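Local coordinates for protein transcriptional regulator (Saccharomonospora viridis, PDB 4KWA) that probably represses transcription as a TetR-family DNA-binding regulator, and holds a choline ion in a pocket of its helical C-terminal region, at residues A[12-17]-A[53-58]; A[25-30]-A[40-45]; A[68-73]-A[81-86]. All blocks are in the same frame, centred on the assembly; numbering follows the deposited sequence.

Interaction 1: A[12-17]-A[53-58]; sequences TAWRLI and LEALRR. With EDO (1,2-ethanediol), chain D.
Trp14 reaches across from helix 2-20 to meet Ala55 and Leu56 on helix 48-71, and its indole carries nearly the whole contact. From CB, which points toward the partner helix, CG stands anti to the backbone N (chi1 -177°). This turns the six-membered ring toward helix 48-71, edge first, with NE1 at the far rim. CE3 is the first ring atom to arrive: it sits 3.6 Å from the backbone O of Ala55, which approaches obliquely. The Ala55 methyl comes to the ring edge instead, in plane, with CB 3.9 Å from Trp14 CE3. One atom further on, Trp14 CZ3 runs into the end of Leu56, where CD2 is only 3.4 Å away, near the ring plane and tightly packed. Trp14 CH2 lies 3.8 Å from Leu56 CD2. Leu56 has its CB directed away, but its branch returns to stand roughly perpendicular to the Trp14 side chain. No hydrogen bond joins the two segments; apolar contact makes most of the interface.

Within their own helix, Arg57 grips Glu54 side-on, NE to OE1 and NH1 to OE2, and both carboxylate oxygens are met from above their plane. On the other segment, Arg15 donates from NE to O1 of an ethanediol molecule at 3.0 Å, probably a leftover of crystallisation.

The contact is buried, and helix 94-109 closes over it, Val101 touching both Trp14 and Leu56. Leu56 also rests on Ile115 of helix 113-139, and Gln104 hydrogen-bonds the carbonyl of Ile17. Ala13 and Leu16 pack on Ile30 of helix 27-34. Trp14 thus sits where the DNA-binding end of the fold meets the ligand-binding body, its side chain about 9 Å from the choline.

Interaction 2: A[25-30]-A[40-45]; sequences VRIHDI and TIHYHF
Ile27 meets Ile41 and His42 in a small apolar contact between the two helices of the predicted helix-turn-helix, 27-34 and 38-44, at the DNA-binding end of the chain. One methyl does most of the work. CG2 of Ile27 lies 4.1 Å from CB of Ile41, and the two isoleucine side chains run antiparallel alongside one another. The same Ile27 CG2 touches CE1 of the His42 ring at 3.8 Å, coming in obliquely, with Ile27 CG1 close behind. His42 starts out to the flank; CG, lying anti to its carbonyl carbon (chi1 -56°), brings the imidazole CE1 back against Ile27.

Arg26, in the N-cap position, gives its backbone N to Asp29 OD2 at 2.8 Å, a nearly straight bond at the start of helix 27-34. Ile51 of helix 48-71 touches both Ile27 and Ile41, closing the inner side, where Ile9 of helix 2-20 also meets Ile41.

With no hydrogen bond or charge pair across it, the contact rests on apolar packing, with one imidazole carbon included. The imidazole lies at its outer border, exposed, consistent with a polar surface turned toward DNA as in other TetR proteins.

Interaction 3: A[68-73]-A[81-86]; sequences VAELHT and LVRLVE
The Arg83 guanidinium and the Glu70 carboxylate meet at an angle, their planes 39° apart. OE1 of Glu70 lies at the guanidinium edge, in its plane, though 4.0 Å from Arg83 NH2. The nearer oxygen, Glu70 OE2, approaches Arg83 NH2 obliquely to 2.9 Å. The salt bridge is therefore short but poorly aligned: the N-H...O angle is 118°, and the hydrogen bond counts as weak. The other flat group is the His72 imidazole, which has the Thr73 CG2 methyl over one face and the Ala69 carbonyl O at its edge, in plane; ND1 makes a weak hydrogen bond to that oxygen.

Glu70 leaves its helix toward helix 77-86 with CG anti to the backbone N, then bends at chi2 (69°), while Arg83 stays extended from CG to NE. The two side chains stand roughly perpendicular to each other. Glu70 OE2 also rests 3.6 Å from CG of Arg83, so it lies against the arginine's aliphatic stem as well as its charged end. NE of the same arginine has a weak, long pairing with Glu79, one turn back on its own helix.

Beside this polar pair, Leu71 and Leu84 interlock crosswise. CD2 of Leu71 meets CD2 of Leu84 at 3.6 Å, and the Leu71 CD1 methyl approaches Arg83 CB. Leu84 goes on to pack against Trp126, Thr129 and Thr133, so it joins helix 77-86 to helix 113-139 as well as to Leu71.

The contact has two chemical parts: buried methyls on one side, a partly exposed charge pair on the other. Because the ionic bond is bent and lies near solvent, it probably adds modest strength, and the leucines make the apolar part of the contact, between segment 68-73 and helix 77-86.

Overall arrangement
Interactions 1 and 2 belong to the DNA-binding end, and interaction 3 to the ligand-binding body, of this C-terminal piece of a longer protein. Interactions 1 and 2 are neighbours, with centres 12 Å apart. They touch through Leu16 on Val25 and Ile30 and through Glu54 on Phe45; interaction 2 lies between the two segments of interaction 1 in sequence. Interaction 3 comes later, on the opposite side of the chain's centre, its centre 24 Å from that of interaction 1 and 35 Å from that of interaction 2. Helix 48-71 serves both interactions 1 and 3, spanning the two regions. Such a continuous helix could relay changes around the choline pocket to the helix-turn-helix, as in TetR relatives.

Interaction 1: A[12-17]-A[53-58]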
loop_
_atom_site.group_PDB
_atom_site.type_symbol
_atom_site.label_atom_id
_atom_site.label_comp_id
_atom_site.label_asym_id
_atom_site.label_seq_id
_atom_site.Cartn_x
_atom_site.Cartn_y
_atom_site.Cartn_z
ATOM N N THR A 12 23.286 -6.180 0.599
ATOM C CA THR A 12 23.394 -5.677 -0.774
ATOM C C THR A 12 22.063 -5.903 -1.524
ATOM O O THR A 12 21.509 -4.938 -2.135
ATOM C CB THR A 12 24.637 -6.277 -1.499
ATOM O OG1 THR A 12 25.833 -5.899 -0.818
ATOM C CG2 THR A 12 24.717 -5.820 -2.887
ATOM N N ALA A 13 21.546 -7.154 -1.494
ATOM C CA ALA A 13 20.234 -7.447 -2.136
ATOM C C ALA A 13 19.105 -6.570 -1.666
ATOM O O ALA A 13 18.329 -6.083 -2.501
ATOM C CB ALA A 13 19.863 -8.920 -2.026
ATOM N N TRP A 14 19.014 -6.285 -0.346
ATOM C CA TRP A 14 17.964 -5.415 0.197
ATOM C C TRP A 14 17.934 -4.030 -0.397
ATOM O O TRP A 14 16.904 -3.546 -0.904
ATOM C CB TRP A 14 18.117 -5.268 1.724
ATOM C CG TRP A 14 17.010 -4.435 2.377
ATOM C CD1 TRP A 14 17.035 -3.082 2.757
ATOM C CD2 TRP A 14 15.716 -4.931 2.752
ATOM N NE1 TRP A 14 15.801 -2.748 3.300
ATOM C CE2 TRP A 14 15.000 -3.866 3.334
ATOM C CE3 TRP A 14 15.101 -6.168 2.629
ATOM C CZ2 TRP A 14 13.675 -4.012 3.814
ATOM C CZ3 TRP A 14 13.778 -6.331 3.120
ATOM C CH2 TRP A 14 13.086 -5.234 3.719
ATOM N N ARG A 15 19.130 -3.448 -0.469
ATOM C CA ARG A 15 19.327 -2.125 -1.030
ATOM C C ARG A 15 19.016 -2.043 -2.542
ATOM O O ARG A 15 18.280 -1.139 -2.984
ATOM C CB ARG A 15 20.733 -1.640 -0.669
ATOM C CG ARG A 15 21.033 -0.208 -1.121
ATOM C CD ARG A 15 22.394 0.267 -0.759
ATOM N NE ARG A 15 23.503 -0.616 -1.081
ATOM C CZ ARG A 15 24.029 -1.407 -0.164
ATOM N NH1 ARG A 15 23.482 -1.416 1.043
ATOM N NH2 ARG A 15 24.994 -2.212 -0.446
ATOM N N LEU A 16 19.463 -3.062 -3.281
ATOM C CA LEU A 16 19.184 -3.140 -4.696
ATOM C C LEU A 16 17.684 -3.346 -4.982
ATOM O O LEU A 16 17.109 -2.691 -5.865
ATOM C CB LEU A 16 20.059 -4.209 -5.334
ATOM C CG LEU A 16 21.582 -4.041 -5.364
ATOM C CD1 LEU A 16 22.278 -5.219 -6.072
ATOM C CD2 LEU A 16 21.845 -2.709 -6.078
ATOM N N ILE A 17 17.073 -4.187 -4.194
ATOM C CA ILE A 17 15.644 -4.487 -4.331
ATOM C C ILE A 17 14.842 -3.183 -4.019
ATOM O O ILE A 17 13.915 -2.838 -4.706
ATOM C CB ILE A 17 15.260 -5.638 -3.378
ATOM C CG1 ILE A 17 15.800 -6.968 -3.915
ATOM C CG2 ILE A 17 13.720 -5.726 -3.232
ATOM C CD1 ILE A 17 15.810 -8.120 -2.944
ATOM N N LEU A 53 13.103 -13.565 0.563
ATOM C CA LEU A 53 12.563 -14.032 1.830
ATOM C C LEU A 53 13.598 -13.808 2.960
ATOM O O LEU A 53 13.255 -13.331 4.064
ATOM C CB LEU A 53 12.172 -15.510 1.704
ATOM C CG LEU A 53 11.680 -16.179 2.954
ATOM C CD1 LEU A 53 10.307 -15.638 3.220
ATOM C CD2 LEU A 53 11.704 -17.701 2.696
ATOM N N GLU A 54 14.846 -14.177 2.712
ATOM C CA GLU A 54 15.849 -14.095 3.800
ATOM C C GLU A 54 16.279 -12.669 4.103
ATOM O O GLU A 54 16.615 -12.283 5.281
ATOM C CB GLU A 54 17.038 -15.002 3.467
ATOM C CG GLU A 54 16.679 -16.500 3.388
ATOM C CD GLU A 54 16.065 -17.054 4.694
ATOM O OE1 GLU A 54 16.387 -16.485 5.771
ATOM O OE2 GLU A 54 15.286 -18.059 4.660
ATOM N N ALA A 55 16.186 -11.831 3.059
ATOM C CA ALA A 55 16.490 -10.392 3.230
ATOM C C ALA A 55 15.376 -9.741 4.061
ATOM O O ALA A 55 15.650 -8.911 4.971
ATOM C CB ALA A 55 16.574 -9.665 1.844
ATOM N N LEU A 56 14.169 -10.197 3.856
ATOM C CA LEU A 56 13.021 -9.625 4.602
ATOM C C LEU A 56 13.172 -10.078 6.076
ATOM O O LEU A 56 12.954 -9.300 7.005
ATOM C CB LEU A 56 11.715 -10.169 4.093
ATOM C CG LEU A 56 11.329 -9.710 2.707
ATOM C CD1 LEU A 56 10.160 -10.512 2.185
ATOM C CD2 LEU A 56 10.950 -8.258 2.756
ATOM N N ARG A 57 13.499 -11.332 6.280
ATOM C CA ARG A 57 13.622 -11.817 7.640
ATOM C C ARG A 57 14.683 -11.038 8.398
ATOM O O ARG A 57 14.475 -10.609 9.552
ATOM C CB ARG A 57 13.972 -13.291 7.645
ATOM C CG ARG A 57 13.727 -14.012 8.976
ATOM C CD ARG A 57 14.240 -15.441 8.962
ATOM N NE ARG A 57 13.955 -16.171 7.710
ATOM C CZ ARG A 57 12.787 -16.688 7.370
ATOM N NH1 ARG A 57 12.673 -17.392 6.244
ATOM N NH2 ARG A 57 11.761 -16.580 8.198
ATOM N N ARG A 58 15.818 -10.802 7.731
ATOM C CA ARG A 58 16.900 -10.044 8.368
ATOM C C ARG A 58 16.468 -8.608 8.662
ATOM O O ARG A 58 16.754 -8.027 9.729
ATOM C CB ARG A 58 18.199 -10.048 7.500
ATOM C CG ARG A 58 19.364 -9.338 8.204
ATOM C CD ARG A 58 20.608 -9.303 7.271
ATOM N NE ARG A 58 21.549 -8.262 7.695
ATOM C CZ ARG A 58 21.574 -7.007 7.252
ATOM N NH1 ARG A 58 20.706 -6.568 6.321
ATOM N NH2 ARG A 58 22.493 -6.173 7.750
HETATM C C1 EDO D . 23.098 0.943 -4.334
HETATM O O1 EDO D . 24.065 -0.185 -3.961
HETATM C C2 EDO D . 21.699 0.521 -4.808
HETATM O O2 EDO D . 21.170 0.865 -6.145
#

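Interaction 2: A[25-30]-A[40-45]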
loop_
_atom_site.group_PDB
_atom_site.type_symbol
_atom_site.label_atom_id
_atom_site.label_comp_id
_atom_site.label_asym_id
_atom_site.label_seq_id
_atom_site.Cartn_x
_atom_site.Cartn_y
_atom_site.Cartn_z
ATOM N N VAL A 25 16.292 -6.631 -10.301
ATOM C CA VAL A 25 17.590 -6.994 -9.786
ATOM C C VAL A 25 18.017 -8.390 -10.231
ATOM O O VAL A 25 17.359 -9.380 -9.919
ATOM C CB VAL A 25 17.559 -7.019 -8.281
ATOM C CG1 VAL A 25 18.842 -7.628 -7.748
ATOM C CG2 VAL A 25 17.395 -5.634 -7.734
ATOM N N ARG A 26 19.151 -8.496 -10.917
ATOM C CA ARG A 26 19.644 -9.743 -11.339
ATOM C C ARG A 26 20.720 -10.210 -10.384
ATOM O O ARG A 26 21.377 -9.411 -9.720
ATOM C CB ARG A 26 20.156 -9.642 -12.822
ATOM C CG ARG A 26 18.960 -9.483 -13.753
ATOM C CD ARG A 26 19.252 -9.018 -15.149
ATOM N NE ARG A 26 17.983 -8.897 -15.868
ATOM C CZ ARG A 26 17.190 -7.812 -15.854
ATOM N NH1 ARG A 26 16.064 -7.836 -16.555
ATOM N NH2 ARG A 26 17.490 -6.697 -15.155
ATOM N N ILE A 27 20.995 -11.490 -10.393
ATOM C CA ILE A 27 22.030 -12.033 -9.506
ATOM C C ILE A 27 23.420 -11.408 -9.772
ATOM O O ILE A 27 24.180 -11.128 -8.837
ATOM C CB ILE A 27 22.139 -13.557 -9.607
ATOM C CG1 ILE A 27 20.777 -14.216 -9.218
ATOM C CG2 ILE A 27 23.279 -14.115 -8.727
ATOM C CD1 ILE A 27 20.154 -13.721 -7.926
ATOM N N HIS A 28 23.751 -11.150 -11.024
ATOM C CA HIS A 28 25.075 -10.588 -11.321
ATOM C C HIS A 28 25.176 -9.146 -10.798
ATOM O O HIS A 28 26.244 -8.657 -10.637
ATOM C CB HIS A 28 25.421 -10.633 -12.798
ATOM C CG HIS A 28 24.909 -9.468 -13.582
ATOM N ND1 HIS A 28 23.658 -9.451 -14.172
ATOM C CD2 HIS A 28 25.476 -8.269 -13.874
ATOM C CE1 HIS A 28 23.471 -8.294 -14.788
ATOM N NE2 HIS A 28 24.555 -7.555 -14.612
ATOM N N ASP A 29 24.047 -8.467 -10.591
ATOM C CA ASP A 29 24.074 -7.077 -10.023
ATOM C C ASP A 29 24.587 -7.203 -8.592
ATOM O O ASP A 29 25.372 -6.359 -8.101
ATOM C CB ASP A 29 22.687 -6.474 -10.002
ATOM C CG ASP A 29 22.144 -6.228 -11.361
ATOM O OD1 ASP A 29 22.933 -5.742 -12.181
ATOM O OD2 ASP A 29 20.904 -6.408 -11.587
ATOM N N ILE A 30 24.087 -8.204 -7.888
ATOM C CA ILE A 30 24.566 -8.448 -6.527
ATOM C C ILE A 30 26.026 -8.869 -6.500
ATOM O O ILE A 30 26.860 -8.294 -5.764
ATOM C CB ILE A 30 23.704 -9.484 -5.817
ATOM C CG1 ILE A 30 22.298 -9.019 -5.805
ATOM C CG2 ILE A 30 24.087 -9.659 -4.362
ATOM C CD1 ILE A 30 21.235 -10.090 -5.553
ATOM N N THR A 40 28.495 -18.539 -5.722
ATOM C CA THR A 40 28.475 -18.322 -4.268
ATOM C C THR A 40 27.094 -17.905 -3.809
ATOM O O THR A 40 26.589 -18.333 -2.717
ATOM C CB THR A 40 29.423 -17.170 -3.892
ATOM O OG1 THR A 40 30.738 -17.500 -4.309
ATOM C CG2 THR A 40 29.401 -16.938 -2.369
ATOM N N ILE A 41 26.561 -16.926 -4.549
ATOM C CA ILE A 41 25.221 -16.466 -4.251
ATOM C C ILE A 41 24.203 -17.596 -4.359
ATOM O O ILE A 41 23.401 -17.800 -3.453
ATOM C CB ILE A 41 24.741 -15.284 -5.130
ATOM C CG1 ILE A 41 25.734 -14.090 -5.186
ATOM C CG2 ILE A 41 23.393 -14.859 -4.657
ATOM C CD1 ILE A 41 26.259 -13.652 -3.865
ATOM N N HIS A 42 24.257 -18.344 -5.463
ATOM C CA HIS A 42 23.312 -19.491 -5.672
ATOM C C HIS A 42 23.448 -20.544 -4.542
ATOM O O HIS A 42 22.462 -21.135 -4.031
ATOM C CB HIS A 42 23.531 -20.107 -7.052
ATOM C CG HIS A 42 23.402 -19.149 -8.225
ATOM N ND1 HIS A 42 22.303 -18.349 -8.427
ATOM C CD2 HIS A 42 24.190 -18.979 -9.322
ATOM C CE1 HIS A 42 22.433 -17.692 -9.566
ATOM N NE2 HIS A 42 23.586 -18.034 -10.118
ATOM N N TYR A 43 24.673 -20.705 -4.067
ATOM C CA TYR A 43 24.926 -21.666 -2.983
ATOM C C TYR A 43 24.180 -21.315 -1.744
ATOM O O TYR A 43 23.487 -22.165 -1.180
ATOM C CB TYR A 43 26.411 -21.797 -2.725
ATOM C CG TYR A 43 26.815 -22.697 -1.585
ATOM C CD1 TYR A 43 26.591 -24.091 -1.636
ATOM C CD2 TYR A 43 27.538 -22.187 -0.508
ATOM C CE1 TYR A 43 27.001 -24.934 -0.591
ATOM C CE2 TYR A 43 27.972 -23.019 0.528
ATOM C CZ TYR A 43 27.722 -24.395 0.478
ATOM O OH TYR A 43 28.207 -25.213 1.514
ATOM N N HIS A 44 24.144 -20.039 -1.393
ATOM C CA HIS A 44 23.412 -19.702 -0.197
ATOM C C HIS A 44 21.923 -19.510 -0.434
ATOM O O HIS A 44 21.104 -19.820 0.424
ATOM C CB HIS A 44 23.993 -18.475 0.426
ATOM C CG HIS A 44 25.360 -18.691 0.994
ATOM N ND1 HIS A 44 26.480 -18.055 0.508
ATOM C CD2 HIS A 44 25.789 -19.516 1.979
ATOM C CE1 HIS A 44 27.540 -18.452 1.187
ATOM N NE2 HIS A 44 27.150 -19.350 2.075
ATOM N N PHE A 45 21.559 -19.057 -1.621
ATOM C CA PHE A 45 20.171 -18.733 -1.931
ATOM C C PHE A 45 19.845 -19.218 -3.347
ATOM O O PHE A 45 20.008 -18.471 -4.325
ATOM C CB PHE A 45 20.030 -17.201 -1.850
ATOM C CG PHE A 45 20.551 -16.633 -0.546
ATOM C CD1 PHE A 45 21.714 -15.886 -0.499
ATOM C CD2 PHE A 45 19.798 -16.782 0.627
ATOM C CE1 PHE A 45 22.162 -15.331 0.676
ATOM C CE2 PHE A 45 20.268 -16.254 1.809
ATOM C CZ PHE A 45 21.456 -15.531 1.821
#

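Interaction 3: A[68-73]-A[81-86]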
loop_
_atom_site.group_PDB
_atom_site.type_symbol
_atom_site.label_atom_id
_atom_site.label_comp_id
_atom_site.label_asym_id
_atom_site.label_seq_id
_atom_site.Cartn_x
_atom_site.Cartn_y
_atom_site.Cartn_z
ATOM N N VAL A 68 13.170 -1.484 19.719
ATOM C CA VAL A 68 13.525 -1.700 21.154
ATOM C C VAL A 68 14.470 -0.651 21.712
ATOM O O VAL A 68 14.283 -0.200 22.825
ATOM C CB VAL A 68 14.089 -3.127 21.346
ATOM C CG1 VAL A 68 14.746 -3.337 22.692
ATOM C CG2 VAL A 68 12.922 -4.084 21.111
ATOM N N ALA A 69 15.468 -0.235 20.898
ATOM C CA ALA A 69 16.513 0.734 21.241
ATOM C C ALA A 69 15.928 2.128 21.427
ATOM O O ALA A 69 16.194 2.796 22.411
ATOM C CB ALA A 69 17.584 0.797 20.153
ATOM N N GLU A 70 15.028 2.493 20.528
ATOM C CA GLU A 70 14.417 3.784 20.547
ATOM C C GLU A 70 13.473 3.918 21.768
ATOM O O GLU A 70 13.532 4.914 22.457
ATOM C CB GLU A 70 13.663 4.042 19.234
ATOM C CG GLU A 70 12.909 5.375 19.158
ATOM C CD GLU A 70 13.796 6.627 19.101
ATOM O OE1 GLU A 70 15.042 6.514 19.082
ATOM O OE2 GLU A 70 13.221 7.743 19.036
ATOM N N LEU A 71 12.745 2.873 22.125
ATOM C CA LEU A 71 11.721 3.014 23.180
ATOM C C LEU A 71 12.112 2.619 24.596
ATOM O O LEU A 71 11.297 2.844 25.493
ATOM C CB LEU A 71 10.552 2.099 22.883
ATOM C CG LEU A 71 9.501 2.573 21.866
ATOM C CD1 LEU A 71 10.115 3.124 20.609
ATOM C CD2 LEU A 71 8.546 1.433 21.553
ATOM N N HIS A 72 13.273 1.993 24.804
ATOM C CA HIS A 72 13.451 1.391 26.184
ATOM C C HIS A 72 13.545 2.384 27.331
ATOM O O HIS A 72 13.237 2.049 28.488
ATOM C CB HIS A 72 14.562 0.366 26.265
ATOM C CG HIS A 72 15.917 0.940 26.477
ATOM N ND1 HIS A 72 16.580 1.660 25.503
ATOM C CD2 HIS A 72 16.773 0.819 27.519
ATOM C CE1 HIS A 72 17.776 2.000 25.962
ATOM N NE2 HIS A 72 17.917 1.503 27.182
ATOM N N THR A 73 13.959 3.608 27.030
ATOM C CA THR A 73 13.977 4.613 28.129
ATOM C C THR A 73 12.661 5.463 28.205
ATOM O O THR A 73 12.623 6.510 28.901
ATOM C CB THR A 73 15.129 5.622 28.033
ATOM O OG1 THR A 73 14.875 6.467 26.911
ATOM C CG2 THR A 73 16.530 4.986 27.980
ATOM N N LEU A 81 4.020 6.194 21.901
ATOM C CA LEU A 81 3.200 6.162 20.648
ATOM C C LEU A 81 3.781 7.154 19.618
ATOM O O LEU A 81 3.968 6.810 18.441
ATOM C CB LEU A 81 1.752 6.413 20.985
ATOM C CG LEU A 81 0.808 6.090 19.853
ATOM C CD1 LEU A 81 0.864 4.618 19.470
ATOM C CD2 LEU A 81 -0.625 6.525 20.186
ATOM N N VAL A 82 4.136 8.346 20.052
ATOM C CA VAL A 82 4.766 9.349 19.161
ATOM C C VAL A 82 6.075 8.827 18.573
ATOM O O VAL A 82 6.282 8.961 17.378
ATOM C CB VAL A 82 4.988 10.724 19.853
ATOM C CG1 VAL A 82 5.837 11.661 18.983
ATOM C CG2 VAL A 82 3.642 11.387 20.175
ATOM N N ARG A 83 6.909 8.177 19.369
ATOM C CA ARG A 83 8.149 7.616 18.844
ATOM C C ARG A 83 7.917 6.458 17.895
ATOM O O ARG A 83 8.503 6.370 16.869
ATOM C CB ARG A 83 9.026 7.130 19.956
ATOM C CG ARG A 83 9.914 8.185 20.498
ATOM C CD ARG A 83 10.395 7.796 21.864
ATOM N NE ARG A 83 10.904 8.959 22.537
ATOM C CZ ARG A 83 12.141 9.383 22.443
ATOM N NH1 ARG A 83 12.473 10.463 23.093
ATOM N NH2 ARG A 83 13.029 8.723 21.726
ATOM N N LEU A 84 7.043 5.573 18.287
ATOM C CA LEU A 84 6.641 4.452 17.458
ATOM C C LEU A 84 6.204 4.880 16.088
ATOM O O LEU A 84 6.545 4.221 15.143
ATOM C CB LEU A 84 5.508 3.627 18.074
ATOM C CG LEU A 84 5.934 2.606 19.084
ATOM C CD1 LEU A 84 4.714 2.023 19.808
ATOM C CD2 LEU A 84 6.783 1.507 18.384
ATOM N N VAL A 85 5.402 5.928 16.007
ATOM C CA VAL A 85 4.882 6.436 14.750
ATOM C C VAL A 85 6.003 7.085 13.986
ATOM O O VAL A 85 6.142 6.821 12.778
ATOM C CB VAL A 85 3.637 7.332 15.005
ATOM C CG1 VAL A 85 3.252 8.075 13.754
ATOM C CG2 VAL A 85 2.464 6.486 15.525
ATOM N N GLU A 86 6.912 7.793 14.687
ATOM C CA GLU A 86 8.068 8.413 14.063
ATOM C C GLU A 86 8.974 7.361 13.311
ATOM O O GLU A 86 9.562 7.625 12.230
ATOM C CB GLU A 86 8.890 9.202 15.113
ATOM C CG GLU A 86 10.172 9.823 14.547
ATOM C CD GLU A 86 9.908 11.047 13.663
ATOM O OE1 GLU A 86 8.847 11.718 13.815
ATOM O OE2 GLU A 86 10.794 11.395 12.832
#